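Local coordinates for glycine betaine/carnitine/choline ABC transporter (Staphylococcus aureus subsp. aureus Mu50, PDB 3O66), which probably binds glycine betaine, carnitine, choline or a related compatible solute outside the membrane and delivers it to an ABC importer, at residues 105-110 against 239-244; 101-106 against 230-235. One frame throughout, in Å; residues are numbered along the deposited sequence.

Contact 1. Residues 105-110 against 239-244; sequences TFFDSY and TTINKL
Phe107 swings its ring to the side of its backbone N (chi1 -75°), and Ile241 holds CG2 anti to its own N; together these torsions set the methyl squarely over the ring. Ile241 CG2 lies 3.5 Å from the centroid of the Phe107 ring and only 4° off its normal, a CH-pi contact. The opposite face is taken by Thr105 CG2, so the ring is clamped between two methyl groups. At the ring edge stands the amide of Asn242, turned 68° from the ring plane, with ND2 3.4 Å from Phe107 CD1. The same ND2 gives a hydrogen bond to a water at 2.8 Å, and that water also accepts one from Asp108 N, tying the amide to the backbone; ND2 has a further partner at Thr245. Farther along, Leu244 CB meets the edge of the Tyr110 ring, 3.7 Å from CE1, while Tyr110 OH bonds to Gly67 O. The contact thus packs helix 236-242 and the residues following it, to Leu244, against the chain running on from edge strand 104-106. Ala224 of the adjoining strand 222-227 touches both Ile241 and Tyr110, and helix 19-35 meets Tyr110 and Leu244 through Leu28 and Leu31.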
loop_
_atom_site.group_PDB
_atom_site.type_symbol
_atom_site.label_atom_id
_atom_site.label_comp_id
_atom_site.label_asym_id
_atom_site.label_seq_id
_atom_site.Cartn_x
_atom_site.Cartn_y
_atom_site.Cartn_z
ATOM N N THR A 105 4.519 17.571 2.739
ATOM C CA THR A 105 5.456 16.608 3.261
ATOM C C THR A 105 4.926 15.213 2.946
ATOM O O THR A 105 3.839 14.806 3.433
ATOM C CB THR A 105 5.656 16.807 4.762
ATOM O OG1 THR A 105 6.325 18.061 4.976
ATOM C CG2 THR A 105 6.480 15.653 5.380
ATOM N N PHE A 106 5.677 14.492 2.124
ATOM C CA PHE A 106 5.389 13.072 1.884
ATOM C C PHE A 106 6.265 12.347 2.911
ATOM O O PHE A 106 7.482 12.349 2.770
ATOM C CB PHE A 106 5.737 12.706 0.413
ATOM C CG PHE A 106 5.170 11.388 -0.066
ATOM C CD1 PHE A 106 4.161 11.366 -1.035
ATOM C CD2 PHE A 106 5.673 10.173 0.416
ATOM C CE1 PHE A 106 3.631 10.153 -1.504
ATOM C CE2 PHE A 106 5.177 8.955 -0.058
ATOM C CZ PHE A 106 4.144 8.953 -1.022
ATOM N N PHE A 107 5.649 11.757 3.951
ATOM C CA PHE A 107 6.417 11.206 5.095
ATOM C C PHE A 107 7.227 9.988 4.706
ATOM O O PHE A 107 6.984 9.363 3.654
ATOM C CB PHE A 107 5.499 10.887 6.281
ATOM C CG PHE A 107 5.042 12.118 7.025
ATOM C CD1 PHE A 107 5.670 12.493 8.220
ATOM C CD2 PHE A 107 4.021 12.917 6.511
ATOM C CE1 PHE A 107 5.267 13.638 8.907
ATOM C CE2 PHE A 107 3.606 14.075 7.181
ATOM C CZ PHE A 107 4.221 14.429 8.379
ATOM N N ASP A 108 8.236 9.691 5.517
ATOM C CA ASP A 108 8.900 8.386 5.448
ATOM C C ASP A 108 7.824 7.295 5.574
ATOM O O ASP A 108 6.794 7.516 6.182
ATOM C CB ASP A 108 9.937 8.227 6.549
ATOM C CG ASP A 108 11.214 9.041 6.293
ATOM O OD1 ASP A 108 11.406 9.596 5.191
ATOM O OD2 ASP A 108 12.037 9.117 7.220
ATOM N N SER A 109 8.079 6.126 4.995
ATOM C CA SER A 109 7.069 5.090 4.921
ATOM C C SER A 109 6.612 4.532 6.242
ATOM O O SER A 109 7.396 4.417 7.218
ATOM C CB SER A 109 7.538 3.946 4.003
ATOM O OG SER A 109 6.574 2.888 3.949
ATOM N N TYR A 110 5.332 4.203 6.285
ATOM C CA TYR A 110 4.782 3.380 7.377
ATOM C C TYR A 110 5.567 2.072 7.618
ATOM O O TYR A 110 5.563 1.538 8.731
ATOM C CB TYR A 110 3.341 3.028 7.071
ATOM C CG TYR A 110 2.402 4.203 7.177
ATOM C CD1 TYR A 110 2.284 4.911 8.372
ATOM C CD2 TYR A 110 1.615 4.582 6.080
ATOM C CE1 TYR A 110 1.414 5.973 8.474
ATOM C CE2 TYR A 110 0.739 5.654 6.146
ATOM C CZ TYR A 110 0.647 6.345 7.348
ATOM O OH TYR A 110 -0.219 7.386 7.433
ATOM N N THR A 239 5.360 15.569 14.468
ATOM C CA THR A 239 5.838 14.601 15.463
ATOM C C THR A 239 4.838 13.460 15.628
ATOM O O THR A 239 5.228 12.281 15.659
ATOM C CB THR A 239 6.048 15.288 16.813
ATOM O OG1 THR A 239 7.040 16.306 16.660
ATOM C CG2 THR A 239 6.507 14.305 17.861
ATOM N N THR A 240 3.558 13.818 15.733
ATOM C CA THR A 240 2.478 12.814 15.792
ATOM C C THR A 240 2.498 11.843 14.608
ATOM O O THR A 240 2.585 10.608 14.781
ATOM C CB THR A 240 1.106 13.494 15.962
ATOM O OG1 THR A 240 1.075 14.152 17.244
ATOM C CG2 THR A 240 -0.002 12.473 15.924
ATOM N N ILE A 241 2.431 12.380 13.392
ATOM C CA ILE A 241 2.423 11.530 12.201
ATOM C C ILE A 241 3.681 10.649 12.151
ATOM O O ILE A 241 3.579 9.450 11.888
ATOM C CB ILE A 241 2.226 12.360 10.925
ATOM C CG1 ILE A 241 0.839 13.059 10.952
ATOM C CG2 ILE A 241 2.423 11.481 9.655
ATOM C CD1 ILE A 241 0.717 14.314 10.023
ATOM N N ASN A 242 4.846 11.226 12.433
ATOM C CA ASN A 242 6.096 10.454 12.457
ATOM C C ASN A 242 6.131 9.319 13.470
ATOM O O ASN A 242 6.962 8.437 13.354
ATOM C CB ASN A 242 7.310 11.366 12.635
ATOM C CG ASN A 242 7.828 11.922 11.300
ATOM O OD1 ASN A 242 8.146 13.113 11.202
ATOM N ND2 ASN A 242 7.915 11.065 10.271
ATOM N N LYS A 243 5.229 9.314 14.446
ATOM C CA LYS A 243 5.175 8.198 15.381
ATOM C C LYS A 243 4.872 6.892 14.640
ATOM O O LYS A 243 5.253 5.831 15.101
ATOM C CB LYS A 243 4.077 8.409 16.414
ATOM C CG LYS A 243 4.394 9.266 17.609
ATOM C CD LYS A 243 3.072 9.294 18.429
ATOM C CE LYS A 243 3.331 9.396 19.886
ATOM N NZ LYS A 243 2.105 9.237 20.694
ATOM N N LEU A 244 4.172 6.978 13.497
ATOM C CA LEU A 244 3.792 5.776 12.759
ATOM C C LEU A 244 4.842 5.323 11.747
ATOM O O LEU A 244 4.689 4.265 11.158
ATOM C CB LEU A 244 2.428 5.972 12.068
ATOM C CG LEU A 244 1.223 6.159 13.045
ATOM C CD1 LEU A 244 -0.087 6.292 12.277
ATOM C CD2 LEU A 244 1.111 5.007 13.996
HETATM O O HOH W 1 9.077 11.239 7.747
#

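Contact 2. Residues 101-106 against 230-235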
loop_
_atom_site.group_PDB
_atom_site.type_symbol
_atom_site.label_atom_id
_atom_site.label_comp_id
_atom_site.label_asym_id
_atom_site.label_seq_id
_atom_site.Cartn_x
_atom_site.Cartn_y
_atom_site.Cartn_z
ATOM N N LYS A 101 6.876 21.136 -5.490
ATOM C CA LYS A 101 5.729 21.369 -6.371
ATOM C C LYS A 101 4.456 21.710 -5.623
ATOM O O LYS A 101 3.655 22.489 -6.118
ATOM C CB LYS A 101 5.482 20.165 -7.286
ATOM C CG LYS A 101 6.548 20.007 -8.353
ATOM C CD LYS A 101 6.074 19.069 -9.478
ATOM C CE LYS A 101 7.082 19.053 -10.619
ATOM N NZ LYS A 101 6.835 17.943 -11.592
ATOM N N PHE A 102 4.261 21.115 -4.446
ATOM C CA PHE A 102 2.963 21.187 -3.766
ATOM C C PHE A 102 3.015 21.688 -2.326
ATOM O O PHE A 102 1.963 21.712 -1.647
ATOM C CB PHE A 102 2.333 19.780 -3.720
ATOM C CG PHE A 102 2.256 19.085 -5.057
ATOM C CD1 PHE A 102 1.686 19.716 -6.157
ATOM C CD2 PHE A 102 2.699 17.767 -5.183
ATOM C CE1 PHE A 102 1.591 19.055 -7.399
ATOM C CE2 PHE A 102 2.600 17.094 -6.385
ATOM C CZ PHE A 102 2.045 17.741 -7.506
ATOM N N ASP A 103 4.211 22.038 -1.835
ATOM C CA ASP A 103 4.361 22.492 -0.445
ATOM C C ASP A 103 3.757 21.475 0.541
ATOM O O ASP A 103 2.967 21.830 1.448
ATOM C CB ASP A 103 3.723 23.881 -0.247
ATOM C CG ASP A 103 4.030 24.470 1.124
ATOM O OD1 ASP A 103 5.161 24.237 1.627
ATOM O OD2 ASP A 103 3.147 25.177 1.680
ATOM N N GLN A 104 4.103 20.205 0.319
ATOM C CA GLN A 104 3.590 19.101 1.141
ATOM C C GLN A 104 4.728 18.201 1.587
ATOM O O GLN A 104 5.748 18.053 0.898
ATOM C CB GLN A 104 2.566 18.264 0.384
ATOM C CG GLN A 104 1.262 19.016 0.036
ATOM C CD GLN A 104 0.360 18.234 -0.918
ATOM O OE1 GLN A 104 0.580 17.046 -1.170
ATOM N NE2 GLN A 104 -0.646 18.913 -1.472
ATOM N N THR A 105 4.519 17.571 2.739
ATOM C CA THR A 105 5.456 16.608 3.261
ATOM C C THR A 105 4.926 15.213 2.946
ATOM O O THR A 105 3.839 14.806 3.433
ATOM C CB THR A 105 5.656 16.807 4.762
ATOM O OG1 THR A 105 6.325 18.061 4.976
ATOM C CG2 THR A 105 6.480 15.653 5.380
ATOM N N PHE A 106 5.677 14.492 2.124
ATOM C CA PHE A 106 5.389 13.072 1.884
ATOM C C PHE A 106 6.265 12.347 2.911
ATOM O O PHE A 106 7.482 12.349 2.770
ATOM C CB PHE A 106 5.737 12.706 0.413
ATOM C CG PHE A 106 5.170 11.388 -0.066
ATOM C CD1 PHE A 106 4.161 11.366 -1.035
ATOM C CD2 PHE A 106 5.673 10.173 0.416
ATOM C CE1 PHE A 106 3.631 10.153 -1.504
ATOM C CE2 PHE A 106 5.177 8.955 -0.058
ATOM C CZ PHE A 106 4.144 8.953 -1.022
ATOM N N LEU A 230 -0.607 23.104 7.052
ATOM C CA LEU A 230 -1.104 22.498 8.298
ATOM C C LEU A 230 0.033 22.283 9.297
ATOM O O LEU A 230 -0.108 22.570 10.519
ATOM C CB LEU A 230 -1.815 21.153 8.022
ATOM C CG LEU A 230 -2.129 20.325 9.274
ATOM C CD1 LEU A 230 -3.169 21.030 10.166
ATOM C CD2 LEU A 230 -2.605 18.933 8.889
ATOM N N LEU A 231 1.158 21.768 8.796
ATOM C CA LEU A 231 2.316 21.497 9.645
ATOM C C LEU A 231 2.937 22.788 10.198
ATOM O O LEU A 231 3.528 22.787 11.282
ATOM C CB LEU A 231 3.353 20.656 8.890
ATOM C CG LEU A 231 2.891 19.252 8.440
ATOM C CD1 LEU A 231 4.086 18.487 7.892
ATOM C CD2 LEU A 231 2.229 18.439 9.563
ATOM N N ARG A 232 2.805 23.890 9.463
ATOM C CA ARG A 232 3.265 25.180 9.994
ATOM C C ARG A 232 2.344 25.723 11.076
ATOM O O ARG A 232 2.806 26.286 12.078
ATOM C CB ARG A 232 3.498 26.196 8.866
ATOM C CG ARG A 232 4.777 25.899 8.087
ATOM C CD ARG A 232 5.109 26.944 7.038
ATOM N NE ARG A 232 4.063 27.053 6.025
ATOM C CZ ARG A 232 4.085 26.462 4.832
ATOM N NH1 ARG A 232 5.108 25.715 4.450
ATOM N NH2 ARG A 232 3.066 26.635 4.012
ATOM N N GLN A 233 1.044 25.531 10.886
ATOM C CA GLN A 233 0.058 25.936 11.865
ATOM C C GLN A 233 0.146 25.104 13.161
ATOM O O GLN A 233 0.002 25.660 14.250
ATOM C CB GLN A 233 -1.343 25.854 11.250
ATOM C CG GLN A 233 -2.448 26.247 12.202
ATOM C CD GLN A 233 -3.720 26.650 11.473
ATOM O OE1 GLN A 233 -4.170 25.957 10.556
ATOM N NE2 GLN A 233 -4.302 27.775 11.877
ATOM N N HIS A 234 0.364 23.789 13.034
ATOM C CA HIS A 234 0.456 22.885 14.178
ATOM C C HIS A 234 1.693 21.987 14.082
ATOM O O HIS A 234 1.561 20.809 13.720
ATOM C CB HIS A 234 -0.790 21.989 14.251
ATOM C CG HIS A 234 -2.070 22.746 14.363
ATOM N ND1 HIS A 234 -2.484 23.328 15.541
ATOM C CD2 HIS A 234 -3.031 23.018 13.448
ATOM C CE1 HIS A 234 -3.636 23.948 15.341
ATOM N NE2 HIS A 234 -3.987 23.776 14.078
ATOM N N PRO A 235 2.890 22.528 14.407
ATOM C CA PRO A 235 4.140 21.761 14.291
ATOM C C PRO A 235 4.118 20.395 14.973
ATOM O O PRO A 235 4.824 19.491 14.523
ATOM C CB PRO A 235 5.176 22.656 14.981
ATOM C CG PRO A 235 4.622 24.040 14.854
ATOM C CD PRO A 235 3.128 23.899 14.915
#
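Asp103 and Arg232 supply the ionic part of this contact, a two-pronged, end-on salt bridge. Arg232 NH2 donates to Asp103 OD2 at 2.8 Å with an N-H...O angle of 170°, and NH1 donates to Asp103 OD1 in a longer, slightly straighter bond of 3.2 Å. Both oxygens use their syn lone pairs, and the carboxylate and guanidinium planes are within 5° of each other, so the two groups meet edge to edge as a flat pair. A bend at chi3 of Arg232 (-61°) brings its NH1/NH2 end round to the carboxylate, while Asp103, itself in a positive-phi conformation, is the first residue past helix 87-102. The pair sits toward the surface, and Asp103 OD1 has a further, weak hydrogen bond from Asn228 ND2.

The van der Waals part is small and lies deeper, at buried Leu231. Leu231 CD1 comes up against Thr105, 3.7 Å from OG1 and 3.9 Å from CB, the two side chains crossing at about a right angle. The hydroxyl finds its polar partner in Asn228 OD1, and Leu231 also packs on Ala226.

Asn228 opens helix 228-233 directly after strand 222-227, which runs antiparallel to strand 104-106. The contact therefore joins that helix to the edge of a five-stranded mixed sheet, in one lobe of the two-lobed alpha/beta fold of periplasmic-binding-protein relatives.

Overall arrangement
Contacts 1 and 2 start from the same piece of chain, sharing Thr105 and Phe106, and their centres are about 12 Å apart. The chain through edge strand 104-106 and beyond meets two successive helices, 228-233 in contact 2 and 236-242, through Phe107, in contact 1. Thr105 touches Leu231 in contact 2 and, with CG2, backs the Phe107 ring that contact 1 uses; its OG1 is hydrogen-bonded to Asn228. The two packings join where Phe107 CZ comes 4.1 Å from Leu231 CD1. Contact 1 is buried, its centre about 15 Å from the centre of the chain; contact 2, its centre at about 22 Å, ends in a salt bridge near the surface. Both belong to the framework of one lobe.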